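Local coordinates for protein endo-beta-mannanase (Opitutaceae bacterium TAV5, PDB 7BOB) that probably hydrolyses beta-1,4-linked mannosides as an exo-acting glycoside hydrolase family 5 enzyme, releasing mannose units from chain ends, at residues Asp196-Gln199 against Val200-Asp203; Cys270-Phe274 against Gly275-Leu279; His418-Ser422 against Ala423-Val427; Gln570-Glu573 against Ala574-Ala578. One frame throughout, in Å; residues are numbered along the deposited sequence.

Interaction 1: residues Asp196-Gln199 against Val200-Asp203; sequences DHQQ and VIAD
Ile201, in the short helix 198-201 between the fifth and sixth strands of the (beta/alpha)8 barrel, reaches back to the ring of His197 just before that helix. Its CB is 4.2 Å from His197 O. With CG1 placed between the backbone N and the carbonyl carbon (chi1 69°), that branch lies against the backbone, 3.8 Å from Gln198 CA, while CG2 also lies near His197 O. At the tip, CD1 rests 3.8 Å from both NE2 and CD2 of His197, approaching the imidazole obliquely. NE2 is not idle there, since it hydrogen-bonds Trp247 O, which helps fix the rotation of the ring.

His197 O itself takes two backbone donors: Ile201 N lies in its carbonyl plane, whereas Val200 N, 2.8 Å from His197 O, stands well above that plane. Before the helix, Asp196 OD1 accepts from Gln198 N in a capping bond, the donor arriving from above the carboxylate plane. The main-chain carbonyl of Asp196 is held too, by Gln199 N and Gln199 NE2 from opposite faces. Gln199 NE2 also bonds Thr238 O, tying the turn to barrel strand 237-241, and Gln199 OE1 accepts from Gln231 NE2. Just past the helix, Ala202 N donates to Gln198 O at 3.1 Å, and Ala202 CB sits 3.9 Å from Gln198 OE1.

Interaction 2: residues Cys270-Phe274 against Gly275-Leu279; sequences CARAF and GPVLL
Ala271 O is approached by two backbone donors as helix 258-272 runs out: Phe274 N forms the firm bond, 2.7 Å from Ala271 O, and Gly275 N adds a weak one. Gly275 N also makes a weak bond to Arg272 O, so the last turn is fastened loosely at this point. Gly275 has a fully extended backbone with positive phi (166°), and a beta carbon on it would fall only 2.7 Å from Phe274 O, a clash, consistent with a residue that has no side chain here.

Arg272 then folds over the exit. Its chain bends at chi2 (70°), which brings CD to 3.7 Å from Val277 CG1 and sets one face of the guanidinium above Pro276 CA. From there NH1 makes a weak bond to Gly275 O at 3.3 Å, while NH2 has a weak bond of its own to Ser6 O. A serine in its place would probably expose Val277 CG1 on that flank and leave Gly275 O and Ser6 O without this donor. Beside it, Ala271 CB packs 3.7 Å from Val277 CG2, so the two methyl branches of Val277 are divided between neighbouring helix residues.

The turn is the return half of a beta-alpha-beta crossover: strand 237-241 leads into helix 258-272, and strand 277-282 enters the parallel barrel between 237-241 and 311-316. Ala271 and Val277 both touch Met239 of strand 237-241, while Phe274 meets Trp389 edge-to-face.

Interaction 3: residues His418-Ser422 against Ala423-Val427; sequences HLLQS and AEEHV
Glu424 adopts a left-handed backbone (phi 64°) although it carries a full side chain, and in that conformation it turns its N back toward Gln421 O in a weak bond of 3.0 Å. The next residue closes the wider loop: Glu425 N donates to Leu420 O at 2.9 Å. A regular helical bond from Ala423 N to Leu419 O precedes them. Leu420 O is also covered by carbon, with Ala423 CB and Glu425 CB each 3.4 Å away.

Beyond the turn the chain doubles back along the helix. Val427 has CG2 anti to its carbonyl carbon, and this methyl wedges between Leu420 CB, at 3.6 Å, and Gln421 CG, at 4.0 Å; the side chains of Val427 and Gln421 cross at about a right angle. Glu425 takes a different course. Its chain bends sharply at chi2 (-89°), carrying the carboxylate away from the helix to a salt bridge with Arg444 and a hydrogen bond with Thr384. Leu420 meanwhile packs on Leu387 of strand 385-389 and on Tyr580 of helix 569-583.

Taken together, the backbone bonds made by Glu424 N and Glu425 N, with Glu424 as the C-prime residue of positive phi, make the Schellman motif that ends helix 406-422 and directs the chain into strand 427-431.

Interaction 4: residues Gln570-Glu573 against Ala574-Ala578; sequences QTQE and ASWSA
Trp576 spreads one face of its indole over Gln572 CB, which sits 3.4 Å from NE1, and over Glu573 CA beside it. Its CG lies anti to the carbonyl carbon (chi1 -64°), swinging the ring back along the preceding turn; the Gln572 amide stands at right angles to it. Water 3 accepts from Gln572 NE2 and, weakly, from Trp576 NE1. Phe562 stacks on the indole too. An alanine here would probably open a gap above Gln572 CB and leave Phe562 without its stacking partner.

Two donors grip Gln572 O: Trp576 N, nearly straight and in the carbonyl plane at 3.0 Å, and Ser575 OG at 2.8 Å. Glu573 O accepts regularly from Ser577 N. The carboxylate of Glu573 points off the helix, bridging to Arg569 through OE1 and bonding His418 through OE2.

The N atoms of Ala574 and Ser575 do not make the usual helical bonds to Gln570 O and Thr571 O. Water 1 instead links Ala574 N, at 2.6 Å, to Gln570 O, and water 2 links Ser575 N, likewise at 2.6 Å, to Thr571 O. This is a water-inserted kink in helix 569-583, the bend being bridged by solvent.

In the fold
From the N terminus the four contacts come in series, each a local turn, so none nests in or crosses another. Interaction 1 forms a short helix between the fifth and sixth barrel strands, and interaction 2 closes the turn from helix 258-272 into the seventh; they meet where Val200 packs on Cys270. After the eighth strand the chain passes to the C-terminal alpha/beta domain. Interaction 3 ends helix 406-422 there, beside the barrel's helix 258-272, with His418 and Gln421 reaching Ser262. Interaction 4 is a turn of helix 569-583, which packs on helix 406-422, Ser577 OG bonding Leu419 O. Helix 406-422, which also touches Ile201, thus lies between the two domains.

Interaction 1: residues Asp196-Gln199 against Val200-Asp203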
loop_
_atom_site.group_PDB
_atom_site.type_symbol
_atom_site.label_atom_id
_atom_site.label_comp_id
_atom_site.label_asym_id
_atom_site.label_seq_id
_atom_site.Cartn_x
_atom_site.Cartn_y
_atom_site.Cartn_z
ATOM N N ASP A 196 -2.817 -23.530 -8.184
ATOM C CA ASP A 196 -2.658 -22.985 -9.522
ATOM C C ASP A 196 -1.300 -22.309 -9.657
ATOM O O ASP A 196 -0.380 -22.599 -8.883
ATOM C CB ASP A 196 -3.816 -22.034 -9.865
ATOM C CG ASP A 196 -3.884 -20.801 -8.952
ATOM O OD1 ASP A 196 -2.862 -20.436 -8.347
ATOM O OD2 ASP A 196 -4.967 -20.179 -8.841
ATOM N N HIS A 197 -1.166 -21.395 -10.621
ATOM C CA HIS A 197 0.135 -20.797 -10.897
ATOM C C HIS A 197 0.576 -19.806 -9.822
ATOM O O HIS A 197 1.739 -19.390 -9.832
ATOM C CB HIS A 197 0.124 -20.147 -12.288
ATOM C CG HIS A 197 -0.770 -18.949 -12.401
ATOM N ND1 HIS A 197 -2.102 -18.970 -12.034
ATOM C CD2 HIS A 197 -0.522 -17.692 -12.848
ATOM C CE1 HIS A 197 -2.629 -17.772 -12.232
ATOM N NE2 HIS A 197 -1.693 -16.976 -12.724
ATOM N N GLN A 198 -0.289 -19.456 -8.870
ATOM C CA GLN A 198 0.183 -18.602 -7.790
ATOM C C GLN A 198 1.224 -19.285 -6.921
ATOM O O GLN A 198 1.907 -18.593 -6.158
ATOM C CB GLN A 198 -0.990 -18.111 -6.957
ATOM C CG GLN A 198 -1.987 -17.398 -7.829
ATOM C CD GLN A 198 -2.689 -16.323 -7.107
ATOM O OE1 GLN A 198 -2.059 -15.408 -6.600
ATOM N NE2 GLN A 198 -4.015 -16.438 -7.001
ATOM N N GLN A 199 1.389 -20.605 -7.042
ATOM C CA GLN A 199 2.561 -21.244 -6.461
ATOM C C GLN A 199 3.848 -20.608 -6.970
ATOM O O GLN A 199 4.848 -20.572 -6.238
ATOM C CB GLN A 199 2.592 -22.738 -6.794
ATOM C CG GLN A 199 1.431 -23.556 -6.278
ATOM C CD GLN A 199 1.481 -24.973 -6.826
ATOM O OE1 GLN A 199 2.120 -25.852 -6.245
ATOM N NE2 GLN A 199 0.850 -25.182 -7.971
ATOM N N VAL A 200 3.854 -20.135 -8.222
ATOM C CA VAL A 200 5.049 -19.559 -8.845
ATOM C C VAL A 200 5.104 -18.042 -8.679
ATOM O O VAL A 200 6.157 -17.481 -8.371
ATOM C CB VAL A 200 5.106 -19.934 -10.341
ATOM C CG1 VAL A 200 6.351 -19.331 -10.976
ATOM C CG2 VAL A 200 5.094 -21.457 -10.529
ATOM N N ILE A 201 3.984 -17.350 -8.910
ATOM C CA ILE A 201 3.991 -15.896 -9.023
ATOM C C ILE A 201 3.634 -15.167 -7.721
ATOM O O ILE A 201 3.714 -13.930 -7.688
ATOM C CB ILE A 201 3.051 -15.433 -10.157
ATOM C CG1 ILE A 201 1.587 -15.689 -9.769
ATOM C CG2 ILE A 201 3.430 -16.128 -11.518
ATOM C CD1 ILE A 201 0.590 -14.849 -10.540
ATOM N N ALA A 202 3.213 -15.873 -6.662
ATOM C CA ALA A 202 2.981 -15.223 -5.367
ATOM C C ALA A 202 3.534 -16.088 -4.239
ATOM O O ALA A 202 3.997 -17.213 -4.458
ATOM C CB ALA A 202 1.492 -14.921 -5.144
ATOM N N ASP A 203 3.513 -15.548 -3.018
ATOM C CA ASP A 203 3.798 -16.333 -1.815
ATOM C C ASP A 203 2.500 -16.414 -1.020
ATOM O O ASP A 203 2.181 -15.528 -0.230
ATOM C CB ASP A 203 4.920 -15.768 -0.950
ATOM C CG ASP A 203 5.302 -16.718 0.199
ATOM O OD1 ASP A 203 4.781 -17.863 0.247
ATOM O OD2 ASP A 203 6.142 -16.334 1.040
#

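Interaction 2: residues Cys270-Phe274 against Gly275-Leu279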
loop_
_atom_site.group_PDB
_atom_site.type_symbol
_atom_site.label_atom_id
_atom_site.label_comp_id
_atom_site.label_asym_id
_atom_site.label_seq_id
_atom_site.Cartn_x
_atom_site.Cartn_y
_atom_site.Cartn_z
ATOM N N CYS A 270 8.535 -24.989 -14.042
ATOM C CA CYS A 270 8.873 -24.729 -12.645
ATOM C C CYS A 270 8.357 -25.822 -11.727
ATOM O O CYS A 270 9.105 -26.360 -10.904
ATOM C CB CYS A 270 8.347 -23.366 -12.207
ATOM S SG CYS A 270 9.010 -22.016 -13.216
ATOM N N ALA A 271 7.068 -26.109 -11.808
ATOM C CA ALA A 271 6.504 -27.160 -10.968
ATOM C C ALA A 271 7.265 -28.471 -11.152
ATOM O O ALA A 271 7.715 -29.083 -10.176
ATOM C CB ALA A 271 5.016 -27.342 -11.274
ATOM N N ARG A 272 7.459 -28.884 -12.411
ATOM C CA ARG A 272 8.117 -30.159 -12.712
ATOM C C ARG A 272 9.457 -30.322 -12.004
ATOM O O ARG A 272 9.826 -31.436 -11.618
ATOM C CB ARG A 272 8.334 -30.303 -14.215
ATOM C CG ARG A 272 8.757 -31.711 -14.616
ATOM C CD ARG A 272 7.595 -32.699 -14.450
ATOM N NE ARG A 272 8.016 -34.084 -14.591
ATOM C CZ ARG A 272 8.648 -34.781 -13.647
ATOM N NH1 ARG A 272 8.953 -34.217 -12.477
ATOM N NH2 ARG A 272 8.977 -36.053 -13.874
ATOM N N ALA A 273 10.198 -29.228 -11.830
ATOM C CA ALA A 273 11.465 -29.260 -11.109
ATOM C C ALA A 273 11.313 -29.698 -9.652
ATOM O O ALA A 273 12.323 -30.006 -9.006
ATOM C CB ALA A 273 12.116 -27.868 -11.169
ATOM N N PHE A 274 10.096 -29.730 -9.114
ATOM C CA PHE A 274 9.899 -30.066 -7.710
ATOM C C PHE A 274 9.122 -31.358 -7.486
ATOM O O PHE A 274 9.097 -31.854 -6.354
ATOM C CB PHE A 274 9.201 -28.904 -6.985
ATOM C CG PHE A 274 10.024 -27.642 -6.970
ATOM C CD1 PHE A 274 10.065 -26.813 -8.083
ATOM C CD2 PHE A 274 10.806 -27.319 -5.870
ATOM C CE1 PHE A 274 10.856 -25.661 -8.091
ATOM C CE2 PHE A 274 11.606 -26.164 -5.872
ATOM C CZ PHE A 274 11.625 -25.335 -6.984
ATOM N N GLY A 275 8.529 -31.936 -8.527
ATOM C CA GLY A 275 7.792 -33.166 -8.406
ATOM C C GLY A 275 6.960 -33.380 -9.649
ATOM O O GLY A 275 6.928 -32.540 -10.554
ATOM N N PRO A 276 6.260 -34.502 -9.721
ATOM C CA PRO A 276 5.389 -34.737 -10.876
ATOM C C PRO A 276 4.264 -33.713 -10.885
ATOM O O PRO A 276 3.824 -33.229 -9.831
ATOM C CB PRO A 276 4.874 -36.170 -10.657
ATOM C CG PRO A 276 5.038 -36.434 -9.191
ATOM C CD PRO A 276 6.184 -35.572 -8.706
ATOM N N VAL A 277 3.819 -33.343 -12.086
ATOM C CA VAL A 277 2.887 -32.229 -12.211
ATOM C C VAL A 277 1.796 -32.571 -13.212
ATOM O O VAL A 277 2.081 -32.973 -14.343
ATOM C CB VAL A 277 3.598 -30.904 -12.589
ATOM C CG1 VAL A 277 4.298 -31.026 -13.887
ATOM C CG2 VAL A 277 2.587 -29.801 -12.691
ATOM N N LEU A 278 0.543 -32.416 -12.770
ATOM C CA LEU A 278 -0.657 -32.590 -13.571
ATOM C C LEU A 278 -1.155 -31.230 -14.041
ATOM O O LEU A 278 -1.351 -30.323 -13.222
ATOM C CB LEU A 278 -1.754 -33.279 -12.741
ATOM C CG LEU A 278 -3.142 -33.387 -13.370
ATOM C CD1 LEU A 278 -3.003 -34.239 -14.622
ATOM C CD2 LEU A 278 -4.198 -34.029 -12.447
ATOM N N LEU A 279 -1.387 -31.092 -15.347
ATOM C CA LEU A 279 -2.056 -29.895 -15.856
ATOM C C LEU A 279 -3.531 -30.049 -15.528
ATOM O O LEU A 279 -4.346 -30.462 -16.359
ATOM C CB LEU A 279 -1.830 -29.711 -17.352
ATOM C CG LEU A 279 -2.343 -28.382 -17.918
ATOM C CD1 LEU A 279 -1.634 -27.216 -17.252
ATOM C CD2 LEU A 279 -2.208 -28.283 -19.450
#

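Interaction 3: residues His418-Ser422 against Ala423-Val427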
loop_
_atom_site.group_PDB
_atom_site.type_symbol
_atom_site.label_atom_id
_atom_site.label_comp_id
_atom_site.label_asym_id
_atom_site.label_seq_id
_atom_site.Cartn_x
_atom_site.Cartn_y
_atom_site.Cartn_z
ATOM N N HIS A 418 10.648 -16.486 -22.291
ATOM C CA HIS A 418 10.044 -16.234 -23.597
ATOM C C HIS A 418 11.075 -15.716 -24.601
ATOM O O HIS A 418 11.082 -16.134 -25.769
ATOM C CB HIS A 418 8.891 -15.245 -23.459
ATOM C CG HIS A 418 8.563 -14.518 -24.726
ATOM N ND1 HIS A 418 8.017 -15.147 -25.830
ATOM C CD2 HIS A 418 8.713 -13.216 -25.070
ATOM C CE1 HIS A 418 7.839 -14.262 -26.795
ATOM N NE2 HIS A 418 8.244 -13.081 -26.354
ATOM N N LEU A 419 11.956 -14.812 -24.162
ATOM C CA LEU A 419 12.909 -14.212 -25.086
ATOM C C LEU A 419 13.975 -15.217 -25.499
ATOM O O LEU A 419 14.441 -15.183 -26.640
ATOM C CB LEU A 419 13.555 -12.967 -24.466
ATOM C CG LEU A 419 12.643 -11.772 -24.136
ATOM C CD1 LEU A 419 13.410 -10.669 -23.371
ATOM C CD2 LEU A 419 11.966 -11.189 -25.380
ATOM N N LEU A 420 14.370 -16.116 -24.593
ATOM C CA LEU A 420 15.314 -17.162 -24.968
ATOM C C LEU A 420 14.700 -18.132 -25.977
ATOM O O LEU A 420 15.382 -18.570 -26.913
ATOM C CB LEU A 420 15.790 -17.897 -23.721
ATOM C CG LEU A 420 16.756 -17.106 -22.857
ATOM C CD1 LEU A 420 16.730 -17.586 -21.409
ATOM C CD2 LEU A 420 18.169 -17.195 -23.461
ATOM N N GLN A 421 13.408 -18.468 -25.815
ATOM C CA GLN A 421 12.745 -19.306 -26.810
ATOM C C GLN A 421 12.598 -18.582 -28.136
ATOM O O GLN A 421 12.508 -19.231 -29.178
ATOM C CB GLN A 421 11.357 -19.759 -26.330
ATOM C CG GLN A 421 11.369 -20.597 -25.079
ATOM C CD GLN A 421 10.018 -21.293 -24.799
ATOM O OE1 GLN A 421 8.935 -20.754 -25.059
ATOM N NE2 GLN A 421 10.102 -22.497 -24.276
ATOM N N SER A 422 12.535 -17.245 -28.127
ATOM C CA SER A 422 12.536 -16.524 -29.396
ATOM C C SER A 422 13.919 -16.546 -30.051
ATOM O O SER A 422 14.027 -16.515 -31.288
ATOM C CB SER A 422 12.054 -15.093 -29.187
ATOM O OG SER A 422 10.644 -15.038 -29.228
ATOM N N ALA A 423 14.981 -16.613 -29.248
ATOM C CA ALA A 423 16.309 -16.917 -29.775
ATOM C C ALA A 423 16.464 -18.386 -30.105
ATOM O O ALA A 423 17.584 -18.829 -30.371
ATOM C CB ALA A 423 17.395 -16.515 -28.781
ATOM N N GLU A 424 15.372 -19.150 -30.036
ATOM C CA GLU A 424 15.367 -20.558 -30.416
ATOM C C GLU A 424 16.279 -21.385 -29.512
ATOM O O GLU A 424 16.924 -22.342 -29.953
ATOM C CB GLU A 424 15.722 -20.726 -31.895
ATOM C CG GLU A 424 14.633 -20.141 -32.784
ATOM C CD GLU A 424 14.976 -20.187 -34.254
ATOM O OE1 GLU A 424 15.490 -21.237 -34.715
ATOM O OE2 GLU A 424 14.728 -19.167 -34.942
ATOM N N GLU A 425 16.315 -21.020 -28.230
ATOM C CA GLU A 425 16.897 -21.865 -27.198
ATOM C C GLU A 425 15.825 -22.745 -26.562
ATOM O O GLU A 425 14.640 -22.408 -26.578
ATOM C CB GLU A 425 17.576 -21.012 -26.131
ATOM C CG GLU A 425 18.669 -20.111 -26.698
ATOM C CD GLU A 425 20.009 -20.800 -26.731
ATOM O OE1 GLU A 425 20.100 -21.972 -26.299
ATOM O OE2 GLU A 425 20.978 -20.177 -27.186
ATOM N N HIS A 426 16.253 -23.898 -26.036
ATOM C CA HIS A 426 15.407 -24.766 -25.219
ATOM C C HIS A 426 15.724 -24.473 -23.757
ATOM O O HIS A 426 16.852 -24.698 -23.305
ATOM C CB HIS A 426 15.631 -26.253 -25.521
ATOM C CG HIS A 426 15.164 -26.678 -26.882
ATOM N ND1 HIS A 426 14.036 -26.159 -27.485
ATOM C CD2 HIS A 426 15.679 -27.574 -27.760
ATOM C CE1 HIS A 426 13.880 -26.712 -28.675
ATOM N NE2 HIS A 426 14.861 -27.577 -28.865
ATOM N N VAL A 427 14.738 -23.976 -23.020
ATOM C CA VAL A 427 14.977 -23.394 -21.704
ATOM C C VAL A 427 14.526 -24.363 -20.616
ATOM O O VAL A 427 13.354 -24.753 -20.567
ATOM C CB VAL A 427 14.266 -22.047 -21.557
ATOM C CG1 VAL A 427 14.646 -21.417 -20.231
ATOM C CG2 VAL A 427 14.602 -21.155 -22.745
#

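Interaction 4: residues Gln570-Glu573 against Ala574-Ala578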
loop_
_atom_site.group_PDB
_atom_site.type_symbol
_atom_site.label_atom_id
_atom_site.label_comp_id
_atom_site.label_asym_id
_atom_site.label_seq_id
_atom_site.Cartn_x
_atom_site.Cartn_y
_atom_site.Cartn_z
ATOM N N GLN A 570 6.405 -4.130 -29.208
ATOM C CA GLN A 570 6.350 -4.511 -30.616
ATOM C C GLN A 570 7.688 -4.296 -31.308
ATOM O O GLN A 570 8.241 -5.213 -31.927
ATOM C CB GLN A 570 5.261 -3.708 -31.324
ATOM C CG GLN A 570 3.909 -4.384 -31.357
ATOM C CD GLN A 570 3.241 -4.248 -32.708
ATOM O OE1 GLN A 570 2.411 -3.361 -32.920
ATOM N NE2 GLN A 570 3.618 -5.116 -33.643
ATOM N N THR A 571 8.229 -3.082 -31.203
ATOM C CA THR A 571 9.433 -2.734 -31.938
ATOM C C THR A 571 10.722 -3.123 -31.218
ATOM O O THR A 571 11.760 -3.241 -31.877
ATOM C CB THR A 571 9.430 -1.234 -32.239
ATOM O OG1 THR A 571 9.294 -0.521 -31.012
ATOM C CG2 THR A 571 8.242 -0.873 -33.118
ATOM N N GLN A 572 10.687 -3.367 -29.898
ATOM C CA GLN A 572 11.912 -3.647 -29.148
ATOM C C GLN A 572 12.188 -5.130 -28.916
ATOM O O GLN A 572 13.338 -5.497 -28.630
ATOM C CB GLN A 572 11.868 -2.940 -27.792
ATOM C CG GLN A 572 11.870 -1.412 -27.893
ATOM C CD GLN A 572 13.239 -0.859 -28.199
ATOM O OE1 GLN A 572 13.547 -0.527 -29.346
ATOM N NE2 GLN A 572 14.078 -0.761 -27.172
ATOM N N GLU A 573 11.180 -5.990 -29.061
ATOM C CA GLU A 573 11.306 -7.373 -28.609
ATOM C C GLU A 573 12.431 -8.128 -29.327
ATOM O O GLU A 573 13.152 -8.923 -28.706
ATOM C CB GLU A 573 9.967 -8.091 -28.791
ATOM C CG GLU A 573 9.806 -9.229 -27.841
ATOM C CD GLU A 573 8.571 -10.071 -28.109
ATOM O OE1 GLU A 573 7.465 -9.519 -28.344
ATOM O OE2 GLU A 573 8.729 -11.306 -28.079
ATOM N N ALA A 574 12.588 -7.913 -30.638
ATOM C CA ALA A 574 13.635 -8.631 -31.371
ATOM C C ALA A 574 15.009 -8.354 -30.774
ATOM O O ALA A 574 15.815 -9.272 -30.582
ATOM C CB ALA A 574 13.615 -8.249 -32.851
ATOM N N SER A 575 15.282 -7.097 -30.440
ATOM C CA SER A 575 16.576 -6.776 -29.852
ATOM C C SER A 575 16.679 -7.302 -28.421
ATOM O O SER A 575 17.742 -7.790 -28.010
ATOM C CB SER A 575 16.830 -5.270 -29.929
ATOM O OG SER A 575 15.898 -4.541 -29.163
ATOM N N TRP A 576 15.585 -7.246 -27.650
ATOM C CA TRP A 576 15.601 -7.887 -26.335
ATOM C C TRP A 576 16.100 -9.324 -26.447
ATOM O O TRP A 576 16.997 -9.757 -25.713
ATOM C CB TRP A 576 14.204 -7.866 -25.701
ATOM C CG TRP A 576 13.683 -6.502 -25.405
ATOM C CD1 TRP A 576 14.382 -5.323 -25.458
ATOM C CD2 TRP A 576 12.344 -6.159 -25.033
ATOM N NE1 TRP A 576 13.562 -4.275 -25.139
ATOM C CE2 TRP A 576 12.306 -4.756 -24.870
ATOM C CE3 TRP A 576 11.173 -6.901 -24.814
ATOM C CZ2 TRP A 576 11.142 -4.079 -24.489
ATOM C CZ3 TRP A 576 10.017 -6.234 -24.453
ATOM C CH2 TRP A 576 10.009 -4.834 -24.282
ATOM N N SER A 577 15.543 -10.072 -27.388
ATOM C CA SER A 577 15.923 -11.467 -27.511
ATOM C C SER A 577 17.333 -11.592 -28.093
ATOM O O SER A 577 18.134 -12.420 -27.648
ATOM C CB SER A 577 14.870 -12.177 -28.358
ATOM O OG SER A 577 15.314 -13.418 -28.837
ATOM N N ALA A 578 17.677 -10.737 -29.052
ATOM C CA ALA A 578 19.038 -10.747 -29.582
ATOM C C ALA A 578 20.075 -10.466 -28.495
ATOM O O ALA A 578 21.219 -10.922 -28.604
ATOM C CB ALA A 578 19.163 -9.723 -30.712
HETATM O O HOH W 1 10.682 -6.531 -31.833
HETATM O O HOH W 2 14.098 -5.031 -31.399
HETATM O O HOH W 3 13.967 -1.197 -23.926
#